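PDB 1P9H: adhesin YadA from Yersinia enterocolitica, which binds collagen and, as a trimeric fibrillar adhesin on the outer membrane, promotes bacterial attachment to and invasion of eukaryotic cells. Local coordinates for residues A[54-60]-A[69-75]; A[82-88]-A[97-103]; A[122-128]-A[137-143]; A[158-162]-A[173-179]. One frame throughout, in Å; residues are numbered along the deposited sequence.

How the contacts relate
Contacts 1, 2 and 3 each join two neighbouring strands of one long parallel sheet, and all three are largely buried in the head of the adhesin. Contacts 1 and 2 are adjacent, since strands 72-74 and 86-88 pair; contact 3 lies further along, its centre about 14 Å from that of contact 2. Their strands carry mostly small residues on one face, alanine with one threonine, and larger ones against the other subunits: isoleucine and valine, plus a tyrosine in contact 2. Contact 4, about 17 Å from contact 3 between centres, is also mostly buried but joins loops through arginine, serine and histidine; the two touch where I142 O probably accepts a hydrogen bond from G159 N.

Contact 1: A[54-60]-A[69-75]; sequences GIHSIAI and GAAVAVG
I58, A59 and I60 pair in parallel with V72, A73 and V74, two strands from successive coils of the left-handed parallel beta-roll that forms the collagen-binding head. Backbone bonds alternate between them: A71 O receives I58 N, I58 O receives A73 N at 2.8 Å, A73 O receives I60 N, and I60 O receives G75 N. One face carries branched side chains. I58 CD1 lies 4.3 Å from V72 CG2, and I60 CB the same distance from V74 CG1. V74 also meets I58 of the third subunit, and I60 packs on V22 of that subunit, so apolar residues suit this face. The other face carries A59 and A73, small enough for the inside of the roll, where A59 touches A52 of the opposing sheet. Beyond the strands, A70 N bonds to I55 O, and a water donates to both H56 O and A70 O. G54 must lack a side chain, because a CB would run into G69 N. The type II turn from G54 to S57 is pinned by serine: with chi1 at 68°, S57 OG swings back to donate to G54 O at 2.6 Å, on the same face of that carbonyl as S57 N.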
loop_
_atom_site.group_PDB
_atom_site.type_symbol
_atom_site.label_atom_id
_atom_site.label_comp_id
_atom_site.label_asym_id
_atom_site.label_seq_id
_atom_site.Cartn_x
_atom_site.Cartn_y
_atom_site.Cartn_z
ATOM N N GLY A 54 19.339 15.354 7.019
ATOM C CA GLY A 54 18.985 16.134 5.852
ATOM C C GLY A 54 18.158 17.355 6.173
ATOM O O GLY A 54 17.443 17.389 7.178
ATOM N N ILE A 55 18.260 18.374 5.326
ATOM C CA ILE A 55 17.487 19.589 5.522
ATOM C C ILE A 55 16.018 19.199 5.398
ATOM O O ILE A 55 15.638 18.499 4.459
ATOM C CB ILE A 55 17.820 20.642 4.444
ATOM C CG1 ILE A 55 19.316 20.959 4.474
ATOM C CG2 ILE A 55 17.001 21.905 4.677
ATOM C CD1 ILE A 55 19.763 21.927 3.398
ATOM N N HIS A 56 15.201 19.635 6.352
ATOM C CA HIS A 56 13.772 19.331 6.349
ATOM C C HIS A 56 13.466 17.860 6.628
ATOM O O HIS A 56 12.318 17.438 6.509
ATOM C CB HIS A 56 13.147 19.728 5.008
ATOM C CG HIS A 56 13.259 21.188 4.698
ATOM N ND1 HIS A 56 13.327 21.669 3.408
ATOM C CD2 HIS A 56 13.299 22.273 5.507
ATOM C CE1 HIS A 56 13.404 22.988 3.436
ATOM N NE2 HIS A 56 13.389 23.379 4.698
ATOM N N SER A 57 14.478 17.080 7.001
ATOM C CA SER A 57 14.253 15.664 7.275
ATOM C C SER A 57 13.614 15.455 8.644
ATOM O O SER A 57 13.577 16.366 9.474
ATOM C CB SER A 57 15.562 14.866 7.179
ATOM O OG SER A 57 16.464 15.195 8.221
ATOM N N ILE A 58 13.104 14.246 8.861
ATOM C CA ILE A 58 12.445 13.881 10.108
ATOM C C ILE A 58 12.919 12.496 10.541
ATOM O O ILE A 58 12.823 11.535 9.776
ATOM C CB ILE A 58 10.908 13.837 9.918
ATOM C CG1 ILE A 58 10.388 15.221 9.526
ATOM C CG2 ILE A 58 10.229 13.347 11.198
ATOM C CD1 ILE A 58 8.930 15.220 9.108
ATOM N N ALA A 59 13.441 12.399 11.760
ATOM C CA ALA A 59 13.909 11.125 12.299
ATOM C C ALA A 59 13.348 10.995 13.705
ATOM O O ALA A 59 13.650 11.811 14.578
ATOM C CB ALA A 59 15.434 11.082 12.329
ATOM N N ILE A 60 12.529 9.969 13.916
ATOM C CA ILE A 60 11.890 9.738 15.205
ATOM C C ILE A 60 12.055 8.291 15.659
ATOM O O ILE A 60 11.715 7.364 14.926
ATOM C CB ILE A 60 10.376 10.054 15.122
ATOM C CG1 ILE A 60 10.169 11.503 14.668
ATOM C CG2 ILE A 60 9.707 9.806 16.477
ATOM C CD1 ILE A 60 8.709 11.861 14.440
ATOM N N GLY A 69 18.029 15.009 2.224
ATOM C CA GLY A 69 16.972 15.990 2.104
ATOM C C GLY A 69 15.540 15.505 2.192
ATOM O O GLY A 69 15.115 14.629 1.438
ATOM N N ALA A 70 14.804 16.091 3.132
ATOM C CA ALA A 70 13.391 15.808 3.356
ATOM C C ALA A 70 13.006 14.358 3.638
ATOM O O ALA A 70 11.818 14.036 3.668
ATOM C CB ALA A 70 12.579 16.338 2.179
ATOM N N ALA A 71 13.988 13.488 3.856
ATOM C CA ALA A 71 13.695 12.086 4.140
ATOM C C ALA A 71 12.972 11.950 5.479
ATOM O O ALA A 71 13.105 12.804 6.356
ATOM C CB ALA A 71 14.983 11.269 4.148
ATOM N N VAL A 72 12.214 10.870 5.633
ATOM C CA VAL A 72 11.453 10.624 6.854
ATOM C C VAL A 72 11.706 9.214 7.366
ATOM O O VAL A 72 11.539 8.244 6.631
ATOM C CB VAL A 72 9.933 10.781 6.591
ATOM C CG1 VAL A 72 9.135 10.460 7.855
ATOM C CG2 VAL A 72 9.632 12.195 6.116
ATOM N N ALA A 73 12.114 9.106 8.626
ATOM C CA ALA A 73 12.368 7.808 9.238
ATOM C C ALA A 73 11.703 7.777 10.603
ATOM O O ALA A 73 12.040 8.565 11.483
ATOM C CB ALA A 73 13.872 7.570 9.380
ATOM N N VAL A 74 10.747 6.874 10.770
ATOM C CA VAL A 74 10.048 6.735 12.041
ATOM C C VAL A 74 10.054 5.267 12.437
ATOM O O VAL A 74 9.530 4.420 11.717
ATOM C CB VAL A 74 8.586 7.229 11.946
ATOM C CG1 VAL A 74 7.899 7.079 13.303
ATOM C CG2 VAL A 74 8.556 8.684 11.497
ATOM N N GLY A 75 10.654 4.971 13.585
ATOM C CA GLY A 75 10.725 3.599 14.050
ATOM C C GLY A 75 12.126 3.276 14.527
ATOM O O GLY A 75 13.110 3.820 14.019
HETATM O O HOH W 1 10.341 15.690 5.538
#

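Contact 2: A[82-88]-A[97-103]; sequences GVNSVAI and DSAVTYG
The side chains of I88 and Y102 cross obliquely where their parallel strands lie side by side. I88 CB sits 3.9 Å from Y102 CD2, and I88 CG2 is equally close to Y102 CE2, so the isoleucine follows one flank of the ring. With CG opposite its backbone N (chi1 -168°), Y102 lays its ring alongside I88; its hydroxyl bonds to T101 O of the third subunit, and the ring makes edge-to-face contacts with Y102 of both other subunits. Tyrosine suits this place because its ring packs on isoleucine and on the other tyrosines while its hydroxyl reaches a neighbouring carbonyl. In this chain I88 N donates to T101 O at 3.1 Å, tilted from the carbonyl plane, and Y102 OH of the second subunit also bonds to that oxygen. At the turn, V83 and D97 lie alongside each other and point the same way. D97 OD1 accepts V83 N at 2.9 Å from above the carboxylate plane, and it also rests 3.6 Å from V83 CB. Next to this, V83 O takes S98 N at 2.8 Å. The T101 hydroxyl bonds to S92. With A87 and T101 facing the inside of the coil, larger side chains facing the neighbouring subunits, and a type II turn from G82 to S85 in which S85 OG donates back to G82 O, these are two coils of a left-handed parallel beta-roll.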
loop_
_atom_site.group_PDB
_atom_site.type_symbol
_atom_site.label_atom_id
_atom_site.label_comp_id
_atom_site.label_asym_id
_atom_site.label_seq_id
_atom_site.Cartn_x
_atom_site.Cartn_y
_atom_site.Cartn_z
ATOM N N GLY A 82 17.758 7.661 1.118
ATOM C CA GLY A 82 17.560 8.484 -0.061
ATOM C C GLY A 82 16.895 9.832 0.086
ATOM O O GLY A 82 16.180 10.100 1.052
ATOM N N VAL A 83 17.152 10.696 -0.890
ATOM C CA VAL A 83 16.546 12.013 -0.914
ATOM C C VAL A 83 15.044 11.758 -1.021
ATOM O O VAL A 83 14.606 10.932 -1.825
ATOM C CB VAL A 83 17.013 12.812 -2.146
ATOM C CG1 VAL A 83 16.272 14.140 -2.227
ATOM C CG2 VAL A 83 18.515 13.043 -2.067
ATOM N N ASN A 84 14.267 12.447 -0.193
ATOM C CA ASN A 84 12.812 12.307 -0.189
ATOM C C ASN A 84 12.290 10.904 0.103
ATOM O O ASN A 84 11.131 10.616 -0.185
ATOM C CB ASN A 84 12.221 12.763 -1.528
ATOM C CG ASN A 84 12.443 14.233 -1.795
ATOM O OD1 ASN A 84 12.361 15.057 -0.889
ATOM N ND2 ASN A 84 12.708 14.572 -3.052
ATOM N N SER A 85 13.122 10.030 0.660
ATOM C CA SER A 85 12.667 8.678 0.965
ATOM C C SER A 85 11.892 8.649 2.279
ATOM O O SER A 85 12.037 9.537 3.123
ATOM C CB SER A 85 13.845 7.700 1.023
ATOM O OG SER A 85 14.764 8.040 2.042
ATOM N N VAL A 86 11.065 7.622 2.444
ATOM C CA VAL A 86 10.240 7.481 3.637
ATOM C C VAL A 86 10.298 6.048 4.150
ATOM O O VAL A 86 10.005 5.108 3.413
ATOM C CB VAL A 86 8.767 7.833 3.327
ATOM C CG1 VAL A 86 7.927 7.725 4.593
ATOM C CG2 VAL A 86 8.677 9.245 2.740
ATOM N N ALA A 87 10.676 5.887 5.412
ATOM C CA ALA A 87 10.765 4.561 6.019
ATOM C C ALA A 87 10.118 4.582 7.393
ATOM O O ALA A 87 10.563 5.306 8.280
ATOM C CB ALA A 87 12.227 4.140 6.143
ATOM N N ILE A 88 9.059 3.799 7.569
ATOM C CA ILE A 88 8.388 3.737 8.860
ATOM C C ILE A 88 8.215 2.293 9.296
ATOM O O ILE A 88 7.735 1.449 8.537
ATOM C CB ILE A 88 7.021 4.444 8.828
ATOM C CG1 ILE A 88 7.236 5.939 8.568
ATOM C CG2 ILE A 88 6.285 4.227 10.159
ATOM C CD1 ILE A 88 5.978 6.783 8.672
ATOM N N ASP A 97 16.729 7.015 -3.425
ATOM C CA ASP A 97 15.926 8.221 -3.535
ATOM C C ASP A 97 14.460 7.885 -3.777
ATOM O O ASP A 97 14.137 6.956 -4.520
ATOM C CB ASP A 97 16.425 9.104 -4.682
ATOM C CG ASP A 97 17.818 9.649 -4.443
ATOM O OD1 ASP A 97 18.291 9.621 -3.285
ATOM O OD2 ASP A 97 18.438 10.122 -5.421
ATOM N N SER A 98 13.582 8.644 -3.125
ATOM C CA SER A 98 12.137 8.500 -3.271
ATOM C C SER A 98 11.513 7.173 -2.850
ATOM O O SER A 98 10.301 7.007 -2.950
ATOM C CB SER A 98 11.739 8.794 -4.718
ATOM O OG SER A 98 12.207 10.071 -5.117
ATOM N N ALA A 99 12.322 6.234 -2.379
ATOM C CA ALA A 99 11.795 4.940 -1.960
ATOM C C ALA A 99 10.880 5.089 -0.750
ATOM O O ALA A 99 11.084 5.970 0.086
ATOM C CB ALA A 99 12.944 3.991 -1.624
ATOM N N VAL A 100 9.857 4.245 -0.675
ATOM C CA VAL A 100 8.954 4.274 0.466
ATOM C C VAL A 100 8.814 2.865 1.015
ATOM O O VAL A 100 8.644 1.899 0.265
ATOM C CB VAL A 100 7.546 4.829 0.112
ATOM C CG1 VAL A 100 7.676 6.198 -0.534
ATOM C CG2 VAL A 100 6.801 3.869 -0.797
ATOM N N THR A 101 8.921 2.745 2.332
ATOM C CA THR A 101 8.797 1.459 3.006
ATOM C C THR A 101 7.919 1.626 4.234
ATOM O O THR A 101 8.014 2.630 4.941
ATOM C CB THR A 101 10.168 0.903 3.458
ATOM O OG1 THR A 101 10.850 1.883 4.248
ATOM C CG2 THR A 101 11.019 0.535 2.259
ATOM N N TYR A 102 7.062 0.643 4.482
ATOM C CA TYR A 102 6.166 0.694 5.629
ATOM C C TYR A 102 6.022 -0.688 6.233
ATOM O O TYR A 102 5.467 -1.585 5.603
ATOM C CB TYR A 102 4.799 1.206 5.164
ATOM C CG TYR A 102 3.851 1.589 6.272
ATOM C CD1 TYR A 102 2.714 0.824 6.545
ATOM C CD2 TYR A 102 4.069 2.740 7.023
ATOM C CE1 TYR A 102 1.816 1.206 7.541
ATOM C CE2 TYR A 102 3.181 3.130 8.020
ATOM C CZ TYR A 102 2.058 2.364 8.272
ATOM O OH TYR A 102 1.169 2.774 9.238
ATOM N N GLY A 103 6.526 -0.854 7.453
ATOM C CA GLY A 103 6.441 -2.142 8.119
ATOM C C GLY A 103 7.774 -2.592 8.682
ATOM O O GLY A 103 8.834 -2.158 8.227
HETATM O O HOH W 2 9.088 9.056 -1.029
#

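Contact 3: A[122-128]-A[137-143]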
loop_
_atom_site.group_PDB
_atom_site.type_symbol
_atom_site.label_atom_id
_atom_site.label_comp_id
_atom_site.label_asym_id
_atom_site.label_seq_id
_atom_site.Cartn_x
_atom_site.Cartn_y
_atom_site.Cartn_z
ATOM N N SER A 122 12.901 -4.342 -5.386
ATOM C CA SER A 122 14.073 -3.855 -6.086
ATOM C C SER A 122 13.650 -2.515 -6.666
ATOM O O SER A 122 12.502 -2.099 -6.499
ATOM C CB SER A 122 14.471 -4.822 -7.203
ATOM O OG SER A 122 15.683 -4.419 -7.814
ATOM N N ASP A 123 14.573 -1.843 -7.342
ATOM C CA ASP A 123 14.293 -0.539 -7.932
ATOM C C ASP A 123 12.957 -0.441 -8.656
ATOM O O ASP A 123 12.542 -1.362 -9.360
ATOM C CB ASP A 123 15.396 -0.160 -8.923
ATOM C CG ASP A 123 16.758 -0.065 -8.276
ATOM O OD1 ASP A 123 17.181 -1.044 -7.631
ATOM O OD2 ASP A 123 17.408 0.990 -8.422
ATOM N N THR A 124 12.284 0.686 -8.458
ATOM C CA THR A 124 11.022 0.976 -9.141
ATOM C C THR A 124 9.967 -0.125 -9.095
ATOM O O THR A 124 9.097 -0.193 -9.965
ATOM C CB THR A 124 11.308 1.315 -10.617
ATOM O OG1 THR A 124 12.570 1.988 -10.705
ATOM C CG2 THR A 124 10.239 2.228 -11.180
ATOM N N GLY A 125 10.037 -0.978 -8.081
ATOM C CA GLY A 125 9.073 -2.054 -7.967
ATOM C C GLY A 125 8.029 -1.784 -6.903
ATOM O O GLY A 125 8.041 -0.738 -6.249
ATOM N N VAL A 126 7.114 -2.732 -6.741
ATOM C CA VAL A 126 6.059 -2.628 -5.742
ATOM C C VAL A 126 5.888 -3.975 -5.061
ATOM O O VAL A 126 5.689 -4.994 -5.722
ATOM C CB VAL A 126 4.703 -2.242 -6.374
ATOM C CG1 VAL A 126 3.604 -2.304 -5.314
ATOM C CG2 VAL A 126 4.779 -0.848 -6.978
ATOM N N ALA A 127 5.988 -3.977 -3.736
ATOM C CA ALA A 127 5.810 -5.192 -2.956
ATOM C C ALA A 127 4.843 -4.858 -1.832
ATOM O O ALA A 127 5.117 -3.984 -1.013
ATOM C CB ALA A 127 7.150 -5.663 -2.380
ATOM N N VAL A 128 3.694 -5.527 -1.818
ATOM C CA VAL A 128 2.706 -5.306 -0.771
ATOM C C VAL A 128 2.311 -6.654 -0.192
ATOM O O VAL A 128 1.844 -7.536 -0.913
ATOM C CB VAL A 128 1.436 -4.608 -1.302
ATOM C CG1 VAL A 128 0.470 -4.357 -0.145
ATOM C CG2 VAL A 128 1.795 -3.288 -1.962
ATOM N N LYS A 137 13.577 -5.683 -11.150
ATOM C CA LYS A 137 13.326 -4.250 -11.187
ATOM C C LYS A 137 11.981 -4.024 -11.872
ATOM O O LYS A 137 11.611 -4.758 -12.789
ATOM C CB LYS A 137 14.444 -3.524 -11.941
ATOM C CG LYS A 137 15.791 -3.571 -11.230
ATOM C CD LYS A 137 16.806 -2.664 -11.910
ATOM C CE LYS A 137 18.126 -2.646 -11.155
ATOM N NZ LYS A 137 19.100 -1.700 -11.767
ATOM N N ASN A 138 11.247 -3.025 -11.394
ATOM C CA ASN A 138 9.937 -2.675 -11.932
ATOM C C ASN A 138 8.860 -3.742 -11.747
ATOM O O ASN A 138 7.761 -3.598 -12.273
ATOM C CB ASN A 138 10.051 -2.326 -13.419
ATOM C CG ASN A 138 11.029 -1.196 -13.676
ATOM O OD1 ASN A 138 12.218 -1.317 -13.393
ATOM N ND2 ASN A 138 10.530 -0.090 -14.212
ATOM N N SER A 139 9.157 -4.801 -11.001
ATOM C CA SER A 139 8.164 -5.853 -10.796
ATOM C C SER A 139 7.144 -5.488 -9.722
ATOM O O SER A 139 7.320 -4.515 -8.981
ATOM C CB SER A 139 8.848 -7.182 -10.444
ATOM O OG SER A 139 9.565 -7.101 -9.224
ATOM N N VAL A 140 6.072 -6.270 -9.655
ATOM C CA VAL A 140 4.990 -6.055 -8.696
ATOM C C VAL A 140 4.636 -7.375 -8.026
ATOM O O VAL A 140 4.349 -8.359 -8.702
ATOM C CB VAL A 140 3.722 -5.510 -9.403
ATOM C CG1 VAL A 140 2.564 -5.407 -8.414
ATOM C CG2 VAL A 140 4.013 -4.150 -10.022
ATOM N N ALA A 141 4.658 -7.385 -6.697
ATOM C CA ALA A 141 4.324 -8.578 -5.934
ATOM C C ALA A 141 3.307 -8.186 -4.871
ATOM O O ALA A 141 3.640 -7.460 -3.933
ATOM C CB ALA A 141 5.580 -9.152 -5.280
ATOM N N ILE A 142 2.071 -8.656 -5.026
ATOM C CA ILE A 142 1.001 -8.340 -4.082
ATOM C C ILE A 142 0.489 -9.610 -3.421
ATOM O O ILE A 142 -0.011 -10.510 -4.098
ATOM C CB ILE A 142 -0.205 -7.658 -4.784
ATOM C CG1 ILE A 142 0.266 -6.477 -5.640
ATOM C CG2 ILE A 142 -1.212 -7.186 -3.741
ATOM C CD1 ILE A 142 0.907 -5.345 -4.858
ATOM N N GLY A 143 0.605 -9.673 -2.098
ATOM C CA GLY A 143 0.145 -10.836 -1.367
ATOM C C GLY A 143 1.233 -11.438 -0.503
ATOM O O GLY A 143 2.425 -11.261 -0.775
HETATM O O HOH W 3 6.564 -1.382 -10.562
HETATM O O HOH W 4 14.178 0.433 -12.668
#
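V128 O receives G143 N at 2.7 Å in a nearly straight bond (173°), closing a run of parallel backbone pairing. Behind it A141 N binds V126 O, and V126 N binds S139 O. G143 adopts backbone angles that would jam a CB against the preceding carbonyl, so glycine suits the end of the strand. I142 is the main apolar side chain: chi2 of -63° bends its end back across the strands, placing I142 CD1 3.7 Å from both V128 CB and V128 CG2 and 4.1 Å from V126 CG1. It also packs on V140 of the third subunit. A127 and A141 keep the other face of this beta-roll sheet small. At the turns, N138 N bonds to D123 O, and the side chains of T124 and N138 run side by side, with T124 CG2 3.8 Å from N138 ND2. One water hydrogen-bonds to both T124 OG1 and N138 OD1, reaching N138 OD1 at 2.7 Å, and N138 ND2 bonds to D160 of the second subunit. The chemistry thus divides in two: hydrocarbon packing of the strands faces the trimer interior, whereas polar turn residues are bridged by water, and N138 reaches a carboxylate of the second subunit.

Contact 4: A[158-162]-A[173-179]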
loop_
_atom_site.group_PDB
_atom_site.type_symbol
_atom_site.label_atom_id
_atom_site.label_comp_id
_atom_site.label_asym_id
_atom_site.label_seq_id
_atom_site.Cartn_x
_atom_site.Cartn_y
_atom_site.Cartn_z
ATOM N N ILE A 158 0.373 -12.007 -8.184
ATOM C CA ILE A 158 -0.819 -11.623 -7.432
ATOM C C ILE A 158 -1.382 -12.762 -6.589
ATOM O O ILE A 158 -1.736 -13.812 -7.125
ATOM C CB ILE A 158 -1.943 -11.173 -8.397
ATOM C CG1 ILE A 158 -1.493 -9.947 -9.192
ATOM C CG2 ILE A 158 -3.224 -10.892 -7.625
ATOM C CD1 ILE A 158 -2.455 -9.559 -10.293
ATOM N N GLY A 159 -1.472 -12.556 -5.275
ATOM C CA GLY A 159 -2.045 -13.584 -4.425
ATOM C C GLY A 159 -1.080 -14.233 -3.454
ATOM O O GLY A 159 0.139 -14.177 -3.633
ATOM N N ASP A 160 -1.633 -14.848 -2.413
ATOM C CA ASP A 160 -0.816 -15.534 -1.421
ATOM C C ASP A 160 0.100 -16.541 -2.115
ATOM O O ASP A 160 -0.358 -17.381 -2.890
ATOM C CB ASP A 160 -1.708 -16.266 -0.414
ATOM C CG ASP A 160 -0.909 -17.066 0.596
ATOM O OD1 ASP A 160 -0.709 -18.284 0.384
ATOM O OD2 ASP A 160 -0.470 -16.469 1.599
ATOM N N ARG A 161 1.396 -16.423 -1.840
ATOM C CA ARG A 161 2.422 -17.308 -2.385
ATOM C C ARG A 161 2.532 -17.376 -3.909
ATOM O O ARG A 161 3.221 -18.245 -4.443
ATOM C CB ARG A 161 2.243 -18.720 -1.815
ATOM C CG ARG A 161 2.481 -18.803 -0.309
ATOM C CD ARG A 161 2.242 -20.214 0.218
ATOM N NE ARG A 161 2.608 -20.366 1.627
ATOM C CZ ARG A 161 1.845 -20.008 2.656
ATOM N NH1 ARG A 161 0.650 -19.465 2.456
ATOM N NH2 ARG A 161 2.275 -20.204 3.896
ATOM N N SER A 162 1.868 -16.468 -4.615
ATOM C CA SER A 162 1.955 -16.480 -6.070
ATOM C C SER A 162 3.381 -16.173 -6.498
ATOM O O SER A 162 4.043 -15.304 -5.932
ATOM C CB SER A 162 0.992 -15.465 -6.683
ATOM O OG SER A 162 -0.344 -15.887 -6.491
ATOM N N GLY A 173 -0.795 -17.660 -9.335
ATOM C CA GLY A 173 -0.655 -18.909 -8.604
ATOM C C GLY A 173 0.788 -19.347 -8.442
ATOM O O GLY A 173 1.715 -18.566 -8.651
ATOM N N HIS A 174 0.985 -20.604 -8.063
ATOM C CA HIS A 174 2.332 -21.125 -7.880
ATOM C C HIS A 174 2.394 -22.621 -8.152
ATOM O O HIS A 174 1.438 -23.199 -8.662
ATOM C CB HIS A 174 2.842 -20.817 -6.466
ATOM C CG HIS A 174 1.916 -21.248 -5.371
ATOM N ND1 HIS A 174 0.975 -20.407 -4.814
ATOM C CD2 HIS A 174 1.799 -22.427 -4.714
ATOM C CE1 HIS A 174 0.323 -21.047 -3.861
ATOM N NE2 HIS A 174 0.804 -22.275 -3.780
ATOM N N GLU A 175 3.524 -23.234 -7.809
ATOM C CA GLU A 175 3.745 -24.661 -8.032
ATOM C C GLU A 175 2.604 -25.576 -7.602
ATOM O O GLU A 175 2.265 -26.524 -8.315
ATOM C CB GLU A 175 5.029 -25.118 -7.329
ATOM C CG GLU A 175 6.306 -24.483 -7.851
ATOM C CD GLU A 175 7.551 -25.088 -7.220
ATOM O OE1 GLU A 175 7.807 -26.293 -7.443
ATOM O OE2 GLU A 175 8.270 -24.363 -6.497
ATOM N N SER A 176 2.011 -25.302 -6.445
ATOM C CA SER A 176 0.933 -26.145 -5.944
ATOM C C SER A 176 -0.445 -25.496 -5.933
ATOM O O SER A 176 -1.341 -25.951 -5.221
ATOM C CB SER A 176 1.275 -26.645 -4.537
ATOM O OG SER A 176 1.477 -25.566 -3.645
ATOM N N LEU A 177 -0.625 -24.440 -6.718
ATOM C CA LEU A 177 -1.925 -23.787 -6.767
ATOM C C LEU A 177 -2.181 -22.955 -8.011
ATOM O O LEU A 177 -1.437 -22.024 -8.318
ATOM C CB LEU A 177 -2.131 -22.893 -5.535
ATOM C CG LEU A 177 -3.459 -22.123 -5.503
ATOM C CD1 LEU A 177 -4.622 -23.102 -5.408
ATOM C CD2 LEU A 177 -3.480 -21.167 -4.317
ATOM N N ASN A 178 -3.238 -23.316 -8.731
ATOM C CA ASN A 178 -3.664 -22.567 -9.901
ATOM C C ASN A 178 -4.998 -21.984 -9.472
ATOM O O ASN A 178 -5.809 -22.670 -8.847
ATOM C CB ASN A 178 -3.872 -23.475 -11.114
ATOM C CG ASN A 178 -2.583 -24.091 -11.605
ATOM O OD1 ASN A 178 -1.551 -23.422 -11.679
ATOM N ND2 ASN A 178 -2.635 -25.372 -11.953
ATOM N N ARG A 179 -5.224 -20.719 -9.794
ATOM C CA ARG A 179 -6.466 -20.065 -9.417
ATOM C C ARG A 179 -7.350 -19.779 -10.620
ATOM O O ARG A 179 -6.859 -19.512 -11.717
ATOM C CB ARG A 179 -6.172 -18.740 -8.706
ATOM C CG ARG A 179 -5.451 -18.858 -7.370
ATOM C CD ARG A 179 -5.423 -17.489 -6.695
ATOM N NE ARG A 179 -4.902 -17.508 -5.329
ATOM C CZ ARG A 179 -3.612 -17.488 -5.005
ATOM N NH1 ARG A 179 -2.677 -17.454 -5.947
ATOM N NH2 ARG A 179 -3.258 -17.469 -3.727
#
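R179 reaches from its loop to the turn that holds D160 and S162. From CB the chain sets off with CG beside its own backbone N (chi1 -65°) and stays extended to NE, which bonds to Y154 O of the third subunit. The guanidinium lies flat between two apolar groups: G159 CA is 3.9 Å above one face, and L177 CD2 is 3.7 Å over the centre of the opposite face. Glycine suits 159 twice over: its backbone angles would jam a CB against the preceding carbonyl O, and a CB would also run into R179 NH1. At the tip, R179 NH2 donates to D160 O at 3.0 Å, in both the guanidinium and carbonyl planes and almost straight (177°). R179 NH1 donates to I172 O and makes a second, weak bond to S162 OG at 2.9 Å. The serine hydroxyl gives its proton to I158 O (S162 OG to I158 O 2.6 Å) and can therefore only accept from the arginine. Beside the arginine, H174 CB is 3.3 Å from R161 O and H174 CE1 3.6 Å from R161 CB, while L177 covers one ring face. R161 forms a salt bridge with D160, whose other oxygen bonds to H144 and to N138 of the third subunit. Such a meeting of turns and subunits belongs to the end of the YadA beta-roll, where the head passes into the coiled-coil stalk.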